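Local coordinates for germination protein (Bacillus megaterium, PDB 6O59), which is the N-terminal domain of the A subunit of a membrane-bound spore germinant receptor and probably takes part in germinant sensing during spore germination, at residues E19-I27 and R161-L171. Residues are numbered along the deposited sequence; the frame is centred on the assembly and turned at random.
Sequences EKTGNSSDI and RRIIKTPDLWL
Asp-26 and Arg-161 form a buried salt bridge at the tight end of this contact. The carboxylate meets the guanidinium side-on. Asp-26 OD1 accepts from Arg-161 NH2 at 2.9 Å, and OD2 accepts from NE. Both oxygens use their syn lone pairs, and the two planes lie only 8° apart. The arginine chain leaves its backbone toward 19-27 and is bent at chi2 (-65°). Arg-161 NH1 also donates to the carbonyl O of Leu-169, so three hydrogen bonds hold the group, the one to Leu-169 O tilted from its plane. Leu-171 CD1 lies against one guanidinium face, toward its rim.

Ser-24 joins the two backbones. Its OG accepts a nearly straight bond from Leu-171 N (3.1 Å, 165°) and donates to Thr-21 O at 2.8 Å. The return bond, from Ser-25 N to Leu-171 O, is weak.

Trp-170 packs over Gly-22. With no side chain there, the glycine CA can lie over the ring face as a CH-pi contact, 3.4 Å from the centroid of the five-membered ring.

Thr-21 and Pro-167 form a looser but covered pair. Thr-21 CG2 is 4.2 Å from Pro-167 CB, and Thr-21 CA makes a CA-H...O contact with Pro-167 O. The solvent side is thin. Glu-19 points away from 161-171, the end of Asn-23 leads away, and Lys-20 makes a cation-pi contact with Trp-98.

The contact joins the turn between helix 10-20 and strand 27-34 to the link from helix 153-163 into strand 169-176. It thus bridges the regions of the two five-stranded antiparallel sheets. Helix 98-106 packs on Thr-21, Arg-161 and Pro-167, while strand 40-47 touches the salt bridge through Ile-47. Beyond Trp-170 and Leu-171 lies strand 182-189.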
ATOM      1  N   GLU A  19       0.233 -12.145  -0.040  1.00 73.90           N
ATOM      2  CA  GLU A  19      -0.904 -12.865  -0.587  1.00 76.38           C
ATOM      3  C   GLU A  19      -2.203 -12.060  -0.384  1.00 81.28           C
ATOM      4  O   GLU A  19      -2.933 -11.788  -1.347  1.00 81.89           O
ATOM      5  CB  GLU A  19      -0.986 -14.208   0.150  1.00 80.05           C
ATOM      6  CG  GLU A  19      -1.590 -15.374  -0.599  1.00 98.08           C
ATOM      7  CD  GLU A  19      -1.750 -16.592   0.296  1.00127.12           C
ATOM      8  OE1 GLU A  19      -0.733 -17.273   0.571  1.00110.55           O
ATOM      9  OE2 GLU A  19      -2.893 -16.851   0.739  1.00123.21           O
ATOM     10  N   LYS A  20      -2.450 -11.648   0.872  1.00 76.72           N
ATOM     11  CA  LYS A  20      -3.660 -10.975   1.321  1.00 75.63           C
ATOM     12  C   LYS A  20      -3.778  -9.539   0.843  1.00 79.19           C
ATOM     13  O   LYS A  20      -4.897  -9.084   0.578  1.00 79.89           O
ATOM     14  CB  LYS A  20      -3.758 -11.055   2.845  1.00 76.62           C
ATOM     15  CG  LYS A  20      -4.162 -12.471   3.286  1.00 85.94           C
ATOM     16  CD  LYS A  20      -3.910 -12.771   4.756  1.00 88.60           C
ATOM     17  CE  LYS A  20      -4.346 -14.170   5.123  1.00 93.76           C
ATOM     18  NZ  LYS A  20      -5.825 -14.343   5.077  1.00 98.02           N
ATOM     19  N   THR A  21      -2.641  -8.840   0.704  1.00 74.94           N
ATOM     20  CA  THR A  21      -2.578  -7.442   0.253  1.00 72.88           C
ATOM     21  C   THR A  21      -2.292  -7.331  -1.272  1.00 79.73           C
ATOM     22  O   THR A  21      -2.036  -6.242  -1.768  1.00 80.18           O
ATOM     23  CB  THR A  21      -1.529  -6.696   1.064  1.00 70.33           C
ATOM     24  OG1 THR A  21      -0.246  -7.288   0.809  1.00 72.97           O
ATOM     25  CG2 THR A  21      -1.854  -6.648   2.572  1.00 59.88           C
ATOM     26  N   GLY A  22      -2.352  -8.453  -1.982  1.00 78.87           N
ATOM     27  CA  GLY A  22      -2.170  -8.551  -3.427  1.00 80.68           C
ATOM     28  C   GLY A  22      -0.825  -8.164  -3.994  1.00 86.08           C
ATOM     29  O   GLY A  22      -0.737  -7.814  -5.182  1.00 87.01           O
ATOM     30  N   ASN A  23       0.239  -8.275  -3.158  1.00 82.30           N
ATOM     31  CA  ASN A  23       1.634  -7.927  -3.458  1.00 81.41           C
ATOM     32  C   ASN A  23       1.676  -6.455  -3.912  1.00 84.22           C
ATOM     33  O   ASN A  23       2.275  -6.125  -4.945  1.00 85.66           O
ATOM     34  CB  ASN A  23       2.240  -8.893  -4.491  1.00 84.30           C
ATOM     35  CG  ASN A  23       3.434  -9.657  -3.976  1.00111.49           C
ATOM     36  OD1 ASN A  23       4.550  -9.115  -3.838  1.00103.91           O
ATOM     37  ND2 ASN A  23       3.224 -10.939  -3.686  1.00101.75           N
ATOM     38  N   SER A  24       0.946  -5.587  -3.154  1.00 77.54           N
ATOM     39  CA  SER A  24       0.789  -4.154  -3.420  1.00 74.89           C
ATOM     40  C   SER A  24       2.131  -3.463  -3.327  1.00 75.49           C
ATOM     41  O   SER A  24       2.916  -3.757  -2.422  1.00 74.26           O
ATOM     42  CB  SER A  24      -0.228  -3.529  -2.471  1.00 74.74           C
ATOM     43  OG  SER A  24      -1.546  -3.725  -2.950  1.00 77.38           O
ATOM     44  N   SER A  25       2.404  -2.577  -4.294  1.00 71.33           N
ATOM     45  CA  SER A  25       3.691  -1.907  -4.453  1.00 70.68           C
ATOM     46  C   SER A  25       4.074  -0.960  -3.310  1.00 74.47           C
ATOM     47  O   SER A  25       5.267  -0.696  -3.168  1.00 75.70           O
ATOM     48  CB  SER A  25       3.752  -1.166  -5.782  1.00 73.99           C
ATOM     49  OG  SER A  25       2.679  -0.256  -5.970  1.00 83.72           O
ATOM     50  N   ASP A  26       3.113  -0.490  -2.480  1.00 68.94           N
ATOM     51  CA  ASP A  26       3.416   0.459  -1.407  1.00 66.95           C
ATOM     52  C   ASP A  26       3.565  -0.200  -0.045  1.00 69.98           C
ATOM     53  O   ASP A  26       3.801   0.490   0.948  1.00 68.62           O
ATOM     54  CB  ASP A  26       2.353   1.563  -1.347  1.00 69.01           C
ATOM     55  CG  ASP A  26       0.927   1.141  -1.043  1.00 78.21           C
ATOM     56  OD1 ASP A  26       0.615  -0.058  -1.188  1.00 78.27           O
ATOM     57  OD2 ASP A  26       0.118   2.019  -0.684  1.00 85.87           O
ATOM     58  N   ILE A  27       3.453  -1.525   0.011  1.00 67.58           N
ATOM     59  CA  ILE A  27       3.637  -2.231   1.269  1.00 66.66           C
ATOM     60  C   ILE A  27       5.121  -2.595   1.391  1.00 72.33           C
ATOM     61  O   ILE A  27       5.656  -3.356   0.579  1.00 73.73           O
ATOM     62  CB  ILE A  27       2.668  -3.417   1.376  1.00 70.33           C
ATOM     63  CG1 ILE A  27       1.239  -2.865   1.585  1.00 69.13           C
ATOM     64  CG2 ILE A  27       3.076  -4.352   2.537  1.00 72.80           C
ATOM     65  CD1 ILE A  27       0.225  -3.670   1.152  1.00 71.13           C
ATOM     66  N   ARG A 161      -5.100   5.616   0.086  1.00 58.83           N
ATOM     67  CA  ARG A 161      -4.867   4.708   1.223  1.00 59.41           C
ATOM     68  C   ARG A 161      -5.385   5.237   2.569  1.00 63.94           C
ATOM     69  O   ARG A 161      -5.581   4.459   3.502  1.00 65.54           O
ATOM     70  CB  ARG A 161      -3.355   4.430   1.375  1.00 56.52           C
ATOM     71  CG  ARG A 161      -2.807   3.431   0.365  1.00 59.62           C
ATOM     72  CD  ARG A 161      -3.407   2.057   0.557  1.00 67.60           C
ATOM     73  NE  ARG A 161      -2.537   1.025   0.025  1.00 70.55           N
ATOM     74  CZ  ARG A 161      -2.940  -0.197  -0.284  1.00 81.44           C
ATOM     75  NH1 ARG A 161      -4.210  -0.542  -0.123  1.00 74.47           N
ATOM     76  NH2 ARG A 161      -2.085  -1.076  -0.787  1.00 64.86           N
ATOM     77  N   ARG A 162      -5.516   6.559   2.685  1.00 59.03           N
ATOM     78  CA  ARG A 162      -5.970   7.237   3.888  1.00 59.34           C
ATOM     79  C   ARG A 162      -7.484   7.190   3.985  1.00 64.76           C
ATOM     80  O   ARG A 162      -8.018   7.191   5.095  1.00 66.08           O
ATOM     81  CB  ARG A 162      -5.474   8.674   3.907  1.00 57.76           C
ATOM     82  CG  ARG A 162      -4.071   8.789   4.433  1.00 71.39           C
ATOM     83  CD  ARG A 162      -3.688  10.224   4.749  1.00 88.98           C
ATOM     84  NE  ARG A 162      -2.289  10.375   5.173  1.00 98.75           N
ATOM     85  CZ  ARG A 162      -1.300  10.792   4.384  1.00109.35           C
ATOM     86  NH1 ARG A 162      -1.532  11.060   3.101  1.00 88.37           N
ATOM     87  NH2 ARG A 162      -0.070  10.936   4.869  1.00 96.89           N
ATOM     88  N   ILE A 163      -8.165   7.123   2.810  1.00 61.41           N
ATOM     89  CA  ILE A 163      -9.628   7.064   2.642  1.00 61.62           C
ATOM     90  C   ILE A 163     -10.116   5.595   2.561  1.00 69.13           C
ATOM     91  O   ILE A 163     -11.043   5.226   3.283  1.00 70.96           O
ATOM     92  CB  ILE A 163     -10.077   7.880   1.391  1.00 62.01           C
ATOM     93  CG1 ILE A 163      -9.476   9.293   1.403  1.00 60.64           C
ATOM     94  CG2 ILE A 163     -11.608   7.918   1.286  1.00 62.33           C
ATOM     95  CD1 ILE A 163      -9.984  10.210   0.371  1.00 64.49           C
ATOM     96  N   ILE A 164      -9.528   4.780   1.660  1.00 66.48           N
ATOM     97  CA  ILE A 164      -9.910   3.367   1.504  1.00 67.57           C
ATOM     98  C   ILE A 164      -8.955   2.548   2.350  1.00 73.56           C
ATOM     99  O   ILE A 164      -7.797   2.375   1.964  1.00 73.69           O
ATOM    100  CB  ILE A 164      -9.918   2.929  -0.001  1.00 68.91           C
ATOM    101  CG1 ILE A 164     -10.825   3.825  -0.862  1.00 68.21           C
ATOM    102  CG2 ILE A 164     -10.283   1.453  -0.182  1.00 69.97           C
ATOM    103  CD1 ILE A 164     -12.311   3.685  -0.642  1.00 76.44           C
ATOM    104  N   LYS A 165      -9.421   2.062   3.506  1.00 71.76           N
ATOM    105  CA  LYS A 165      -8.564   1.291   4.421  1.00 73.09           C
ATOM    106  C   LYS A 165      -8.840  -0.261   4.355  1.00 78.88           C
ATOM    107  O   LYS A 165      -8.994  -0.945   5.378  1.00 82.65           O
ATOM    108  CB  LYS A 165      -8.687   1.832   5.866  1.00 76.46           C
ATOM    109  CG  LYS A 165      -8.375   3.315   6.041  1.00 78.27           C
ATOM    110  CD  LYS A 165      -8.431   3.687   7.522  1.00 91.50           C
ATOM    111  CE  LYS A 165      -8.372   5.175   7.798  1.00107.60           C
ATOM    112  NZ  LYS A 165      -9.670   5.863   7.533  1.00116.67           N
ATOM    113  N   THR A 166      -8.849  -0.815   3.154  1.00 72.95           N
ATOM    114  CA  THR A 166      -9.027  -2.263   3.006  1.00 73.59           C
ATOM    115  C   THR A 166      -7.742  -2.931   2.458  1.00 76.56           C
ATOM    116  O   THR A 166      -7.109  -2.387   1.533  1.00 74.19           O
ATOM    117  CB  THR A 166     -10.254  -2.618   2.127  1.00 71.68           C
ATOM    118  OG1 THR A 166     -10.339  -4.038   2.007  1.00 72.44           O
ATOM    119  CG2 THR A 166     -10.192  -2.027   0.735  1.00 64.19           C
ATOM    120  N   PRO A 167      -7.381  -4.150   2.936  1.00 73.50           N
ATOM    121  CA  PRO A 167      -6.234  -4.840   2.315  1.00 72.86           C
ATOM    122  C   PRO A 167      -6.594  -5.350   0.912  1.00 77.06           C
ATOM    123  O   PRO A 167      -5.717  -5.785   0.180  1.00 76.10           O
ATOM    124  CB  PRO A 167      -5.938  -5.993   3.283  1.00 77.33           C
ATOM    125  CG  PRO A 167      -7.203  -6.234   4.001  1.00 81.55           C
ATOM    126  CD  PRO A 167      -7.995  -4.970   4.009  1.00 75.93           C
ATOM    127  N   ASP A 168      -7.890  -5.284   0.535  1.00 75.56           N
ATOM    128  CA  ASP A 168      -8.391  -5.717  -0.772  1.00 75.44           C
ATOM    129  C   ASP A 168      -8.086  -4.673  -1.857  1.00 76.59           C
ATOM    130  O   ASP A 168      -8.208  -4.978  -3.051  1.00 75.84           O
ATOM    131  CB  ASP A 168      -9.887  -6.057  -0.718  1.00 78.79           C
ATOM    132  CG  ASP A 168     -10.204  -7.394  -0.071  1.00 92.99           C
ATOM    133  OD1 ASP A 168      -9.262  -8.200   0.122  1.00 95.65           O
ATOM    134  OD2 ASP A 168     -11.402  -7.646   0.225  1.00 99.63           O
ATOM    135  N   LEU A 169      -7.633  -3.463  -1.448  1.00 71.99           N
ATOM    136  CA  LEU A 169      -7.198  -2.437  -2.393  1.00 69.63           C
ATOM    137  C   LEU A 169      -5.812  -2.842  -2.884  1.00 73.40           C
ATOM    138  O   LEU A 169      -4.835  -2.821  -2.123  1.00 72.51           O
ATOM    139  CB  LEU A 169      -7.212  -1.021  -1.796  1.00 68.01           C
ATOM    140  CG  LEU A 169      -6.723   0.117  -2.715  1.00 69.71           C
ATOM    141  CD1 LEU A 169      -7.457   0.130  -4.053  1.00 68.77           C
ATOM    142  CD2 LEU A 169      -6.879   1.452  -2.029  1.00 70.91           C
ATOM    143  N   TRP A 170      -5.770  -3.323  -4.129  1.00 70.52           N
ATOM    144  CA  TRP A 170      -4.546  -3.826  -4.724  1.00 70.71           C
ATOM    145  C   TRP A 170      -3.965  -2.810  -5.722  1.00 72.42           C
ATOM    146  O   TRP A 170      -4.693  -2.256  -6.549  1.00 71.63           O
ATOM    147  CB  TRP A 170      -4.801  -5.191  -5.365  1.00 72.06           C
ATOM    148  CG  TRP A 170      -5.058  -6.293  -4.373  1.00 76.05           C
ATOM    149  CD1 TRP A 170      -5.148  -6.179  -3.015  1.00 79.50           C
ATOM    150  CD2 TRP A 170      -5.278  -7.677  -4.672  1.00 79.10           C
ATOM    151  NE1 TRP A 170      -5.416  -7.403  -2.452  1.00 82.01           N
ATOM    152  CE2 TRP A 170      -5.502  -8.343  -3.446  1.00 84.95           C
ATOM    153  CE3 TRP A 170      -5.293  -8.431  -5.861  1.00 82.05           C
ATOM    154  CZ2 TRP A 170      -5.712  -9.725  -3.369  1.00 87.49           C
ATOM    155  CZ3 TRP A 170      -5.522  -9.801  -5.786  1.00 86.70           C
ATOM    156  CH2 TRP A 170      -5.734 -10.432  -4.553  1.00 89.07           C
ATOM    157  N   LEU A 171      -2.647  -2.488  -5.549  1.00 67.78           N
ATOM    158  CA  LEU A 171      -1.844  -1.524  -6.327  1.00 66.63           C
ATOM    159  C   LEU A 171      -0.796  -2.255  -7.175  1.00 72.72           C
ATOM    160  O   LEU A 171      -0.031  -3.046  -6.631  1.00 75.21           O
ATOM    161  CB  LEU A 171      -1.151  -0.513  -5.390  1.00 65.89           C
ATOM    162  CG  LEU A 171      -1.951   0.701  -4.856  1.00 69.29           C
ATOM    163  CD1 LEU A 171      -3.118   0.302  -3.972  1.00 69.15           C
ATOM    164  CD2 LEU A 171      -1.065   1.580  -4.022  1.00 73.07           C
TER